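Local coordinates for protein cytochrome C-550 (Paracoccus versutus, PDB 2BH4) that probably carries electrons between redox partners through its heme c, here in the ferric state and as a variant with an engineered axial-ligand position, at residues A[45-50]-A[69-74]; A[59-64]-A[89-94]; A[81-86]-A[101-106]. The protein carries 1 engineered substitution. All blocks are in the same frame, centred on the assembly; numbering follows the deposited sequence.

Contact 1: A[45-50]-A[69-74]; sequences RKIASV and MVWSEA. With HEC (heme c), chain B.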
loop_
_atom_site.group_PDB
_atom_site.type_symbol
_atom_site.label_atom_id
_atom_site.label_comp_id
_atom_site.label_asym_id
_atom_site.label_seq_id
_atom_site.Cartn_x
_atom_site.Cartn_y
_atom_site.Cartn_z
ATOM N N ARG A 45 7.706 -5.143 1.062
ATOM C CA ARG A 45 7.761 -5.363 -0.389
ATOM C C ARG A 45 8.396 -4.176 -1.102
ATOM O O ARG A 45 8.090 -3.024 -0.802
ATOM C CB ARG A 45 6.343 -5.587 -0.942
ATOM C CG ARG A 45 6.277 -6.050 -2.380
ATOM C CD ARG A 45 4.882 -6.585 -2.707
ATOM N NE ARG A 45 3.900 -5.527 -2.948
ATOM C CZ ARG A 45 2.578 -5.693 -2.951
ATOM N NH1 ARG A 45 2.039 -6.846 -2.571
ATOM N NH2 ARG A 45 1.793 -4.661 -3.242
ATOM N N LYS A 46 9.261 -4.459 -2.077
ATOM C CA LYS A 46 9.807 -3.387 -2.925
ATOM C C LYS A 46 8.691 -2.500 -3.465
ATOM O O LYS A 46 7.656 -2.985 -3.921
ATOM C CB LYS A 46 10.619 -3.973 -4.078
ATOM C CG LYS A 46 11.211 -2.945 -5.008
ATOM C CD LYS A 46 11.951 -3.635 -6.171
ATOM C CE LYS A 46 12.222 -2.708 -7.325
ATOM N NZ LYS A 46 12.974 -1.524 -6.973
ATOM N N ILE A 47 8.902 -1.189 -3.397
ATOM C CA ILE A 47 7.931 -0.232 -3.927
ATOM C C ILE A 47 7.592 -0.565 -5.377
ATOM O O ILE A 47 8.488 -0.784 -6.199
ATOM C CB ILE A 47 8.500 1.209 -3.885
ATOM C CG1 ILE A 47 8.971 1.598 -2.476
ATOM C CG2 ILE A 47 7.498 2.218 -4.396
ATOM C CD1 ILE A 47 7.909 1.657 -1.430
ATOM N N ALA A 48 6.293 -0.573 -5.691
ATOM C CA ALA A 48 5.810 -0.711 -7.074
ATOM C C ALA A 48 6.412 -1.895 -7.815
ATOM O O ALA A 48 6.951 -1.732 -8.926
ATOM C CB ALA A 48 6.042 0.594 -7.833
ATOM N N SER A 49 6.286 -3.084 -7.227
ATOM C CA SER A 49 6.928 -4.289 -7.786
ATOM C C SER A 49 6.001 -5.467 -8.078
ATOM O O SER A 49 6.486 -6.557 -8.440
ATOM C CB SER A 49 8.068 -4.753 -6.876
ATOM O OG SER A 49 7.606 -5.153 -5.596
ATOM N N VAL A 50 4.692 -5.266 -7.969
ATOM C CA VAL A 50 3.768 -6.363 -8.258
ATOM C C VAL A 50 3.769 -6.672 -9.761
ATOM O O VAL A 50 3.525 -5.800 -10.586
ATOM C CB VAL A 50 2.354 -6.048 -7.756
ATOM C CG1 VAL A 50 1.379 -7.136 -8.177
ATOM C CG2 VAL A 50 2.374 -5.923 -6.234
ATOM N N MET A 69 14.456 0.589 -1.861
ATOM C CA MET A 69 13.301 0.995 -1.070
ATOM C C MET A 69 12.204 -0.067 -1.041
ATOM O O MET A 69 11.799 -0.598 -2.075
ATOM C CB MET A 69 12.733 2.305 -1.573
ATOM C CG MET A 69 11.750 2.940 -0.607
ATOM S SD MET A 69 11.014 4.535 -1.051
ATOM C CE MET A 69 12.400 5.648 -0.884
ATOM N N VAL A 70 11.714 -0.337 0.164
ATOM C CA VAL A 70 10.567 -1.221 0.385
ATOM C C VAL A 70 9.520 -0.492 1.222
ATOM O O VAL A 70 9.795 0.579 1.798
ATOM C CB VAL A 70 10.953 -2.527 1.116
ATOM C CG1 VAL A 70 12.049 -3.265 0.377
ATOM C CG2 VAL A 70 11.402 -2.255 2.525
ATOM N N TRP A 71 8.318 -1.064 1.287
ATOM C CA TRP A 71 7.260 -0.496 2.125
ATOM C C TRP A 71 7.487 -0.794 3.583
ATOM O O TRP A 71 7.155 -1.865 4.063
ATOM C CB TRP A 71 5.877 -0.986 1.718
ATOM C CG TRP A 71 5.362 -0.307 0.504
ATOM C CD1 TRP A 71 5.156 -0.860 -0.718
ATOM C CD2 TRP A 71 4.968 1.069 0.395
ATOM N NE1 TRP A 71 4.684 0.092 -1.590
ATOM C CE2 TRP A 71 4.565 1.287 -0.935
ATOM C CE3 TRP A 71 4.966 2.145 1.282
ATOM C CZ2 TRP A 71 4.095 2.517 -1.377
ATOM C CZ3 TRP A 71 4.521 3.376 0.832
ATOM C CH2 TRP A 71 4.112 3.561 -0.488
ATOM N N SER A 72 8.009 0.182 4.299
ATOM C CA SER A 72 8.102 0.075 5.743
ATOM C C SER A 72 6.771 0.444 6.370
ATOM O O SER A 72 5.920 1.091 5.744
ATOM C CB SER A 72 9.165 1.027 6.258
ATOM O OG SER A 72 8.759 2.376 6.101
ATOM N N GLU A 73 6.584 0.060 7.624
ATOM C CA GLU A 73 5.379 0.445 8.325
ATOM C C GLU A 73 5.228 1.977 8.396
ATOM O O GLU A 73 4.130 2.499 8.148
ATOM C CB GLU A 73 5.365 -0.201 9.716
ATOM C CG GLU A 73 4.995 -1.699 9.628
ATOM C CD GLU A 73 4.954 -2.388 10.989
ATOM O OE1 GLU A 73 4.731 -1.687 11.994
ATOM O OE2 GLU A 73 5.133 -3.621 11.033
ATOM N N ALA A 74 6.330 2.700 8.602
ATOM C CA ALA A 74 6.271 4.162 8.691
ATOM C C ALA A 74 5.851 4.798 7.351
ATOM O O ALA A 74 4.995 5.693 7.304
ATOM C CB ALA A 74 7.617 4.721 9.173
HETATM FE FE HEC B . -4.327 1.945 -2.894
HETATM C CHA HEC B . -1.381 1.655 -4.561
HETATM C CHB HEC B . -2.796 0.923 -0.015
HETATM C CHC HEC B . -7.186 2.603 -1.119
HETATM C CHD HEC B . -6.046 2.376 -5.807
HETATM N NA HEC B . -2.454 1.403 -2.397
HETATM C C1A HEC B . -1.350 1.358 -3.220
HETATM C C2A HEC B . -0.182 0.958 -2.486
HETATM C C3A HEC B . -0.582 0.763 -1.220
HETATM C C4A HEC B . -2.008 1.038 -1.140
HETATM C CMA HEC B . 0.305 0.335 -0.048
HETATM C CAA HEC B . 1.211 0.748 -3.092
HETATM C CBA HEC B . 1.280 -0.707 -3.550
HETATM C CGA HEC B . 2.556 -1.131 -4.238
HETATM O O1A HEC B . 2.567 -2.284 -4.783
HETATM O O2A HEC B . 3.562 -0.370 -4.251
HETATM N NB HEC B . -4.891 1.789 -0.934
HETATM C C1B HEC B . -4.121 1.261 0.079
HETATM C C2B HEC B . -4.920 1.240 1.285
HETATM C C3B HEC B . -6.107 1.753 0.990
HETATM C C4B HEC B . -6.137 2.082 -0.421
HETATM C CMB HEC B . -4.428 0.698 2.636
HETATM C CAB HEC B . -7.284 1.984 1.961
HETATM C CBB HEC B . -7.006 2.847 2.984
HETATM N NC HEC B . -6.228 2.386 -3.350
HETATM C C1C HEC B . -7.259 2.671 -2.502
HETATM C C2C HEC B . -8.455 2.967 -3.259
HETATM C C3C HEC B . -8.167 2.911 -4.565
HETATM C C4C HEC B . -6.763 2.520 -4.631
HETATM C CMC HEC B . -9.809 3.303 -2.604
HETATM C CAC HEC B . -9.087 3.141 -5.797
HETATM C CBC HEC B . -9.881 4.240 -5.909
HETATM N ND HEC B . -3.816 2.010 -4.827
HETATM C C1D HEC B . -4.688 2.237 -5.882
HETATM C C2D HEC B . -3.935 2.388 -7.108
HETATM C C3D HEC B . -2.515 2.179 -6.726
HETATM C C4D HEC B . -2.496 1.958 -5.275
HETATM C CMD HEC B . -4.434 2.667 -8.528
HETATM C CAD HEC B . -1.333 2.306 -7.706
HETATM C CBD HEC B . -0.827 3.741 -7.460
HETATM C CGD HEC B . 0.053 4.287 -8.580
HETATM O O1D HEC B . 0.441 3.499 -9.471
HETATM O O2D HEC B . 0.393 5.498 -8.559
HETATM O O HOH W 1 12.450 0.308 -4.758
#
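Arg-45, Ile-47 and Trp-71 meet at the heme propionate site. The loop 45-50 lies against the approach to helix 73-81. A single beta bridge, Lys-46 with Val-70, joins the backbones. Trp-71 N donates to Arg-45 O at 2.9 Å, and Ile-47 N donates to Met-69 O at 3.2 Å. A water adds a link from Lys-46 NZ to Met-69 O.

The main side-chain contact is a CH-pi pair. Ile-47 CD1 lies 3.4 Å from the centroid of the five-membered ring of Trp-71, nearly on the ring normal. Chi1 of -55° places CG1 of Ile-47 beside its own backbone N, and chi2 of -64° then turns CD1 over the indole. The heme methyl CMA lies over the opposite face. Trp-86 stacks on the same indole.

Both oxygens of one propionate are gripped. At the indole edge, in the ring plane, Trp-71 NE1 reaches HEC O2A at 2.9 Å with an N-H...O angle of 165°. Ala-48 N gives O2A a second bond of 3.1 Å. Arg-45 NH2 reaches HEC O1A at 2.9 Å. Val-50 CG2 lies over the centre of one guanidinium face, and Asn-38 O takes a bond from Arg-45 NH1. A leucine in place of Trp-71 has no N-H for O2A and no flat face for Ile-47 CD1; the propionate would probably be freer to turn, and a gap would be likely to open beside the isoleucine. Three N-H donors, one of them cationic, probably stabilise the negative charge of this propionate and keep its carboxylate from turning.

Contact 2: A[59-64]-A[89-94]; sequences ILEVAE and EKTGDS. With HEC (heme c), chain B.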
loop_
_atom_site.group_PDB
_atom_site.type_symbol
_atom_site.label_atom_id
_atom_site.label_comp_id
_atom_site.label_asym_id
_atom_site.label_seq_id
_atom_site.Cartn_x
_atom_site.Cartn_y
_atom_site.Cartn_z
ATOM N N ILE A 59 5.148 6.731 -8.760
ATOM C CA ILE A 59 5.546 5.631 -7.905
ATOM C C ILE A 59 6.647 4.794 -8.566
ATOM O O ILE A 59 7.522 4.286 -7.875
ATOM C CB ILE A 59 4.309 4.806 -7.426
ATOM C CG1 ILE A 59 4.640 4.024 -6.150
ATOM C CG2 ILE A 59 3.738 3.929 -8.551
ATOM C CD1 ILE A 59 3.462 3.205 -5.617
ATOM N N LEU A 60 6.617 4.678 -9.901
ATOM C CA LEU A 60 7.709 4.004 -10.610
ATOM C C LEU A 60 9.022 4.770 -10.452
ATOM O O LEU A 60 10.098 4.171 -10.346
ATOM C CB LEU A 60 7.362 3.802 -12.093
ATOM C CG LEU A 60 6.278 2.768 -12.396
ATOM C CD1 LEU A 60 5.898 2.835 -13.870
ATOM C CD2 LEU A 60 6.733 1.387 -12.005
ATOM N N GLU A 61 8.943 6.098 -10.447
ATOM C CA GLU A 61 10.135 6.933 -10.267
ATOM C C GLU A 61 10.694 6.780 -8.871
ATOM O O GLU A 61 11.902 6.706 -8.680
ATOM C CB GLU A 61 9.826 8.388 -10.568
ATOM C CG GLU A 61 11.040 9.286 -10.448
ATOM C CD GLU A 61 10.804 10.705 -10.963
ATOM O OE1 GLU A 61 9.976 10.900 -11.875
ATOM O OE2 GLU A 61 11.475 11.622 -10.461
ATOM N N VAL A 62 9.813 6.662 -7.886
ATOM C CA VAL A 62 10.273 6.407 -6.524
ATOM C C VAL A 62 11.107 5.136 -6.508
ATOM O O VAL A 62 12.195 5.122 -5.973
ATOM C CB VAL A 62 9.098 6.259 -5.517
ATOM C CG1 VAL A 62 9.633 5.825 -4.133
ATOM C CG2 VAL A 62 8.344 7.563 -5.383
ATOM N N ALA A 63 10.582 4.070 -7.106
ATOM C CA ALA A 63 11.278 2.794 -7.095
ATOM C C ALA A 63 12.578 2.864 -7.889
ATOM O O ALA A 63 13.588 2.338 -7.433
ATOM C CB ALA A 63 10.372 1.696 -7.613
ATOM N N GLU A 64 12.532 3.502 -9.054
ATOM C CA GLU A 64 13.702 3.611 -9.948
ATOM C C GLU A 64 14.859 4.309 -9.284
ATOM O O GLU A 64 16.022 3.867 -9.413
ATOM C CB GLU A 64 13.334 4.372 -11.223
ATOM C CG GLU A 64 14.499 4.603 -12.209
ATOM C CD GLU A 64 14.249 5.723 -13.213
ATOM O OE1 GLU A 64 13.158 6.336 -13.208
ATOM O OE2 GLU A 64 15.176 6.010 -14.012
ATOM N N GLU A 89 7.307 13.971 -2.003
ATOM C CA GLU A 89 8.420 13.912 -1.095
ATOM C C GLU A 89 9.520 12.981 -1.585
ATOM O O GLU A 89 10.690 13.361 -1.587
ATOM C CB GLU A 89 7.952 13.494 0.305
ATOM C CG GLU A 89 9.057 13.334 1.340
ATOM C CD GLU A 89 8.522 12.851 2.650
ATOM O OE1 GLU A 89 7.523 13.440 3.119
ATOM O OE2 GLU A 89 9.075 11.874 3.197
ATOM N N LYS A 90 9.140 11.777 -2.014
ATOM C CA LYS A 90 10.113 10.769 -2.378
ATOM C C LYS A 90 10.729 10.995 -3.756
ATOM O O LYS A 90 11.865 10.620 -3.968
ATOM C CB LYS A 90 9.500 9.362 -2.265
ATOM C CG LYS A 90 8.954 9.013 -0.871
ATOM C CD LYS A 90 9.984 9.137 0.230
ATOM C CE LYS A 90 9.391 8.820 1.558
ATOM N NZ LYS A 90 10.303 9.068 2.688
ATOM N N THR A 91 9.989 11.614 -4.671
ATOM C CA THR A 91 10.528 11.905 -6.008
ATOM C C THR A 91 11.253 13.243 -6.101
ATOM O O THR A 91 12.096 13.437 -6.984
ATOM C CB THR A 91 9.439 11.952 -7.087
ATOM O OG1 THR A 91 8.489 12.966 -6.772
ATOM C CG2 THR A 91 8.758 10.608 -7.287
ATOM N N GLY A 92 10.883 14.179 -5.235
ATOM C CA GLY A 92 11.361 15.550 -5.311
ATOM C C GLY A 92 10.709 16.326 -6.440
ATOM O O GLY A 92 11.207 17.392 -6.834
ATOM N N ASP A 93 9.584 15.814 -6.943
ATOM C CA ASP A 93 8.880 16.361 -8.102
ATOM C C ASP A 93 7.459 16.767 -7.713
ATOM O O ASP A 93 6.597 15.919 -7.472
ATOM C CB ASP A 93 8.827 15.290 -9.184
ATOM C CG ASP A 93 8.218 15.776 -10.491
ATOM O OD1 ASP A 93 7.790 16.951 -10.585
ATOM O OD2 ASP A 93 8.192 14.950 -11.444
ATOM N N SER A 94 7.202 18.068 -7.682
ATOM C CA SER A 94 5.863 18.562 -7.360
ATOM C C SER A 94 4.788 18.068 -8.347
ATOM O O SER A 94 3.601 18.066 -8.025
ATOM C CB SER A 94 5.855 20.094 -7.315
ATOM O OG SER A 94 6.048 20.654 -8.599
HETATM FE FE HEC B . -4.327 1.945 -2.894
HETATM C CHA HEC B . -1.381 1.655 -4.561
HETATM C CHB HEC B . -2.796 0.923 -0.015
HETATM C CHC HEC B . -7.186 2.603 -1.119
HETATM C CHD HEC B . -6.046 2.376 -5.807
HETATM N NA HEC B . -2.454 1.403 -2.397
HETATM C C1A HEC B . -1.350 1.358 -3.220
HETATM C C2A HEC B . -0.182 0.958 -2.486
HETATM C C3A HEC B . -0.582 0.763 -1.220
HETATM C C4A HEC B . -2.008 1.038 -1.140
HETATM C CMA HEC B . 0.305 0.335 -0.048
HETATM C CAA HEC B . 1.211 0.748 -3.092
HETATM C CBA HEC B . 1.280 -0.707 -3.550
HETATM C CGA HEC B . 2.556 -1.131 -4.238
HETATM O O1A HEC B . 2.567 -2.284 -4.783
HETATM O O2A HEC B . 3.562 -0.370 -4.251
HETATM N NB HEC B . -4.891 1.789 -0.934
HETATM C C1B HEC B . -4.121 1.261 0.079
HETATM C C2B HEC B . -4.920 1.240 1.285
HETATM C C3B HEC B . -6.107 1.753 0.990
HETATM C C4B HEC B . -6.137 2.082 -0.421
HETATM C CMB HEC B . -4.428 0.698 2.636
HETATM C CAB HEC B . -7.284 1.984 1.961
HETATM C CBB HEC B . -7.006 2.847 2.984
HETATM N NC HEC B . -6.228 2.386 -3.350
HETATM C C1C HEC B . -7.259 2.671 -2.502
HETATM C C2C HEC B . -8.455 2.967 -3.259
HETATM C C3C HEC B . -8.167 2.911 -4.565
HETATM C C4C HEC B . -6.763 2.520 -4.631
HETATM C CMC HEC B . -9.809 3.303 -2.604
HETATM C CAC HEC B . -9.087 3.141 -5.797
HETATM C CBC HEC B . -9.881 4.240 -5.909
HETATM N ND HEC B . -3.816 2.010 -4.827
HETATM C C1D HEC B . -4.688 2.237 -5.882
HETATM C C2D HEC B . -3.935 2.388 -7.108
HETATM C C3D HEC B . -2.515 2.179 -6.726
HETATM C C4D HEC B . -2.496 1.958 -5.275
HETATM C CMD HEC B . -4.434 2.667 -8.528
HETATM C CAD HEC B . -1.333 2.306 -7.706
HETATM C CBD HEC B . -0.827 3.741 -7.460
HETATM C CGD HEC B . 0.053 4.287 -8.580
HETATM O O1D HEC B . 0.441 3.499 -9.471
HETATM O O2D HEC B . 0.393 5.498 -8.559
HETATM O O HOH W 2 7.712 12.146 -10.824
#
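Val-62 and Thr-91 touch methyl to methyl, with CG2 of Val-62 at 3.6 Å from CG2 of Thr-91. The two side chains cross at about a right angle. The same Val-62 methyl also packs on Lys-90 CB, at 3.8 Å. Beside it, the aliphatic part of Glu-61 passes over Thr-91 CG2, and its OE2 comes 4.0 Å from Thr-91 CB.

The carboxylates of Glu-61 and Asp-93 are like charges. Glu-61 OE1 and Asp-93 OD2 stand 4.4 Å apart, and one water donates to both, which probably eases their repulsion. Lys-65 probably offsets the charge further: it forms a salt bridge with Glu-61 OE2 and bonds to Thr-91 O.

Here helix 57-65 packs against the C-terminal end of helix 83-91, two helices of the all-alpha cytochrome c fold. Gly-92, the first residue to leave helix 83-91, has a positive phi of 74°. Chi1 of 60° sets Thr-91 OG1 between its backbone N and carbonyl carbon and leaves CG2 beside the backbone N, in contact with Val-62. OG1 accepts from Asp-93 N at 3.1 Å, an ST turn, and also bonds to Leu-87 O. Asp-93 OD1 is held by Ala-95 N.

Further out, Lys-90 bends at chi2, and its NZ forms a salt bridge with Glu-89 OE2. One turn before Val-62, Ile-59 packs on Leu-87, and its CG2 lies 3.4 Å from HEC O1D.

Contact 3: A[81-86]-A[101-106]; sequences TDPKPW and TFKLGK. With HEC (heme c), chain B.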
loop_
_atom_site.group_PDB
_atom_site.type_symbol
_atom_site.label_atom_id
_atom_site.label_comp_id
_atom_site.label_asym_id
_atom_site.label_seq_id
_atom_site.Cartn_x
_atom_site.Cartn_y
_atom_site.Cartn_z
ATOM N N THR A 81 -2.177 7.798 4.601
ATOM C CA THR A 81 -2.739 9.045 5.097
ATOM C C THR A 81 -2.959 10.027 3.938
ATOM O O THR A 81 -3.986 10.686 3.860
ATOM C CB THR A 81 -1.845 9.661 6.191
ATOM O OG1 THR A 81 -1.736 8.750 7.295
ATOM C CG2 THR A 81 -2.382 10.987 6.680
ATOM N N ASP A 82 -1.998 10.128 3.028
ATOM C CA ASP A 82 -2.080 11.121 1.951
ATOM C C ASP A 82 -1.079 10.753 0.841
ATOM O O ASP A 82 0.088 11.149 0.887
ATOM C CB ASP A 82 -1.790 12.498 2.558
ATOM C CG ASP A 82 -2.375 13.648 1.773
ATOM O OD1 ASP A 82 -2.701 13.499 0.579
ATOM O OD2 ASP A 82 -2.451 14.764 2.339
ATOM N N PRO A 83 -1.520 9.950 -0.141
ATOM C CA PRO A 83 -0.594 9.417 -1.147
ATOM C C PRO A 83 0.171 10.422 -1.978
ATOM O O PRO A 83 1.370 10.237 -2.195
ATOM C CB PRO A 83 -1.495 8.571 -2.057
ATOM C CG PRO A 83 -2.714 8.319 -1.281
ATOM C CD PRO A 83 -2.858 9.328 -0.219
ATOM N N LYS A 84 -0.472 11.478 -2.456
ATOM C CA LYS A 84 0.217 12.406 -3.362
ATOM C C LYS A 84 1.436 13.103 -2.760
ATOM O O LYS A 84 2.511 13.085 -3.369
ATOM C CB LYS A 84 -0.759 13.450 -3.954
ATOM C CG LYS A 84 -0.094 14.546 -4.838
ATOM C CD LYS A 84 0.398 14.000 -6.191
ATOM C CE LYS A 84 0.290 15.000 -7.365
ATOM N NZ LYS A 84 1.551 15.755 -7.753
ATOM N N PRO A 85 1.285 13.752 -1.596
ATOM C CA PRO A 85 2.492 14.407 -1.076
ATOM C C PRO A 85 3.598 13.424 -0.713
ATOM O O PRO A 85 4.774 13.801 -0.719
ATOM C CB PRO A 85 1.994 15.144 0.177
ATOM C CG PRO A 85 0.749 14.464 0.538
ATOM C CD PRO A 85 0.113 14.014 -0.739
ATOM N N TRP A 86 3.248 12.180 -0.384
ATOM C CA TRP A 86 4.284 11.170 -0.152
ATOM C C TRP A 86 5.110 10.973 -1.429
ATOM O O TRP A 86 6.332 10.946 -1.380
ATOM C CB TRP A 86 3.680 9.847 0.336
ATOM C CG TRP A 86 4.680 8.830 0.741
ATOM C CD1 TRP A 86 5.214 8.651 1.988
ATOM C CD2 TRP A 86 5.288 7.837 -0.098
ATOM N NE1 TRP A 86 6.097 7.611 1.983
ATOM C CE2 TRP A 86 6.172 7.099 0.711
ATOM C CE3 TRP A 86 5.174 7.499 -1.450
ATOM C CZ2 TRP A 86 6.910 6.032 0.212
ATOM C CZ3 TRP A 86 5.921 6.458 -1.934
ATOM C CH2 TRP A 86 6.782 5.743 -1.120
ATOM N N THR A 101 -5.405 9.255 -5.070
ATOM C CA THR A 101 -5.300 10.326 -4.101
ATOM C C THR A 101 -6.074 9.980 -2.817
ATOM O O THR A 101 -6.137 10.801 -1.856
ATOM C CB THR A 101 -5.816 11.673 -4.690
ATOM O OG1 THR A 101 -7.185 11.546 -5.083
ATOM C CG2 THR A 101 -4.982 12.078 -5.917
ATOM N N PHE A 102 -6.717 8.810 -2.803
ATOM C CA PHE A 102 -7.533 8.466 -1.642
ATOM C C PHE A 102 -6.766 8.610 -0.328
ATOM O O PHE A 102 -5.700 8.002 -0.164
ATOM C CB PHE A 102 -8.051 7.052 -1.808
ATOM C CG PHE A 102 -8.975 6.645 -0.722
ATOM C CD1 PHE A 102 -10.282 7.046 -0.750
ATOM C CD2 PHE A 102 -8.530 5.895 0.334
ATOM C CE1 PHE A 102 -11.132 6.720 0.264
ATOM C CE2 PHE A 102 -9.382 5.568 1.356
ATOM C CZ PHE A 102 -10.681 5.967 1.310
ATOM N N LYS A 103 -7.339 9.386 0.602
ATOM C CA LYS A 103 -6.728 9.662 1.894
ATOM C C LYS A 103 -7.524 8.994 2.981
ATOM O O LYS A 103 -8.734 9.161 3.049
ATOM C CB LYS A 103 -6.691 11.165 2.167
ATOM C CG LYS A 103 -6.019 11.978 1.093
ATOM C CD LYS A 103 -6.246 13.463 1.246
ATOM C CE LYS A 103 -6.069 14.141 -0.085
ATOM N NZ LYS A 103 -7.089 13.661 -1.109
ATOM N N LEU A 104 -6.836 8.282 3.865
ATOM C CA LEU A 104 -7.499 7.690 5.031
ATOM C C LEU A 104 -7.217 8.611 6.205
ATOM O O LEU A 104 -6.070 8.849 6.560
ATOM C CB LEU A 104 -6.991 6.287 5.294
ATOM C CG LEU A 104 -7.648 5.539 6.446
ATOM C CD1 LEU A 104 -9.106 5.263 6.162
ATOM C CD2 LEU A 104 -6.889 4.266 6.744
ATOM N N GLY A 105 -8.297 9.074 6.831
ATOM C CA GLY A 105 -8.231 10.150 7.803
ATOM C C GLY A 105 -8.033 9.733 9.235
ATOM O O GLY A 105 -7.655 10.554 10.073
ATOM N N LYS A 106 -8.275 8.462 9.521
ATOM C CA LYS A 106 -8.068 7.947 10.861
ATOM C C LYS A 106 -7.752 6.470 10.798
ATOM O O LYS A 106 -7.924 5.836 9.759
ATOM C CB LYS A 106 -9.286 8.220 11.728
ATOM C CG LYS A 106 -10.582 7.617 11.218
ATOM C CD LYS A 106 -11.755 7.979 12.135
ATOM C CE LYS A 106 -13.054 7.388 11.609
ATOM N NZ LYS A 106 -14.225 7.747 12.474
HETATM FE FE HEC B . -4.327 1.945 -2.894
HETATM C CHA HEC B . -1.381 1.655 -4.561
HETATM C CHB HEC B . -2.796 0.923 -0.015
HETATM C CHC HEC B . -7.186 2.603 -1.119
HETATM C CHD HEC B . -6.046 2.376 -5.807
HETATM N NA HEC B . -2.454 1.403 -2.397
HETATM C C1A HEC B . -1.350 1.358 -3.220
HETATM C C2A HEC B . -0.182 0.958 -2.486
HETATM C C3A HEC B . -0.582 0.763 -1.220
HETATM C C4A HEC B . -2.008 1.038 -1.140
HETATM C CMA HEC B . 0.305 0.335 -0.048
HETATM C CAA HEC B . 1.211 0.748 -3.092
HETATM C CBA HEC B . 1.280 -0.707 -3.550
HETATM C CGA HEC B . 2.556 -1.131 -4.238
HETATM O O1A HEC B . 2.567 -2.284 -4.783
HETATM O O2A HEC B . 3.562 -0.370 -4.251
HETATM N NB HEC B . -4.891 1.789 -0.934
HETATM C C1B HEC B . -4.121 1.261 0.079
HETATM C C2B HEC B . -4.920 1.240 1.285
HETATM C C3B HEC B . -6.107 1.753 0.990
HETATM C C4B HEC B . -6.137 2.082 -0.421
HETATM C CMB HEC B . -4.428 0.698 2.636
HETATM C CAB HEC B . -7.284 1.984 1.961
HETATM C CBB HEC B . -7.006 2.847 2.984
HETATM N NC HEC B . -6.228 2.386 -3.350
HETATM C C1C HEC B . -7.259 2.671 -2.502
HETATM C C2C HEC B . -8.455 2.967 -3.259
HETATM C C3C HEC B . -8.167 2.911 -4.565
HETATM C C4C HEC B . -6.763 2.520 -4.631
HETATM C CMC HEC B . -9.809 3.303 -2.604
HETATM C CAC HEC B . -9.087 3.141 -5.797
HETATM C CBC HEC B . -9.881 4.240 -5.909
HETATM N ND HEC B . -3.816 2.010 -4.827
HETATM C C1D HEC B . -4.688 2.237 -5.882
HETATM C C2D HEC B . -3.935 2.388 -7.108
HETATM C C3D HEC B . -2.515 2.179 -6.726
HETATM C C4D HEC B . -2.496 1.958 -5.275
HETATM C CMD HEC B . -4.434 2.667 -8.528
HETATM C CAD HEC B . -1.333 2.306 -7.706
HETATM C CBD HEC B . -0.827 3.741 -7.460
HETATM C CGD HEC B . 0.053 4.287 -8.580
HETATM O O1D HEC B . 0.441 3.499 -9.471
HETATM O O2D HEC B . 0.393 5.498 -8.559
HETATM O O HOH W 3 -3.383 12.236 -1.868
#
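Asp-82 and Lys-103 are turned so that their side chains run side by side in the same direction. In Asp-82, CG is anti to the backbone N (chi1 -156°). In Lys-103, CG stands beside the backbone N (chi1 -55°). Asp-82 OD1 therefore lies along the lysine methylenes, 3.5 Å from Lys-103 CE. The charged ends do not meet. A bend at chi4 (63°) turns the ammonium group back to its own segment, where Lys-103 NZ donates to Thr-101 O at 3.1 Å. Asp-82 OD1 and Lys-103 NZ stay 4.7 Å apart, probably near enough for a weak attraction but not a salt bridge.

One water joins the two segments. It donates to Asp-82 OD1 at 2.8 Å and to Thr-101 O, and it accepts from Lys-84 N. Asp-82 occupies the N-cap position of helix 83-91 but makes no direct capping bond, and the water serves Lys-84 N instead.

Side-chain carbons also pack on backbone carbonyls. Pro-83 CD sits 3.1 Å from Phe-102 O, with CG of the same ring almost as near. Lys-103 CB lies 3.2 Å from Thr-81 O. Leu-104 is held by backbone bonding to Val-80.

The other side of segment 101-106 faces the heme. Phe-102 CD2 comes 3.8 Å from HEC CHC, and the heme methyl CMC lies over one face of the phenyl ring, toward its rim. Leu-104 CD2 approaches HEC CBB at 4.0 Å.

Pro-83 also touches Lys-100, apparently the engineered lysine, which directly precedes Thr-101. Segment 101-106 thus follows the place where class I c-type cytochromes normally present the axial methionine, and the start of helix 83-91 packs against it.

In the fold
All three contacts touch heme c. Contact 1 holds one propionate by hydrogen bonds, contact 2 brings Ile-59 beside the other, and contact 3 reaches the porphyrin edge through Phe-102 and Leu-104. The centres of contacts 1 and 2 are about 13 Å apart, and contact 3 is about 16 Å from each. Contacts 1 and 2 touch at several points, among them Ile-47 O with Ala-63 CB at 3.4 Å and Ile-47 CG2 with Ile-59 CG1 at 3.8 Å. Contacts 2 and 3 share helix 83-91. Trp-86, on that helix, ties the set together: its CH2 lies 3.5 Å from Trp-71 CH2 of contact 1 and 4.1 Å from Val-62 CG1 of contact 2.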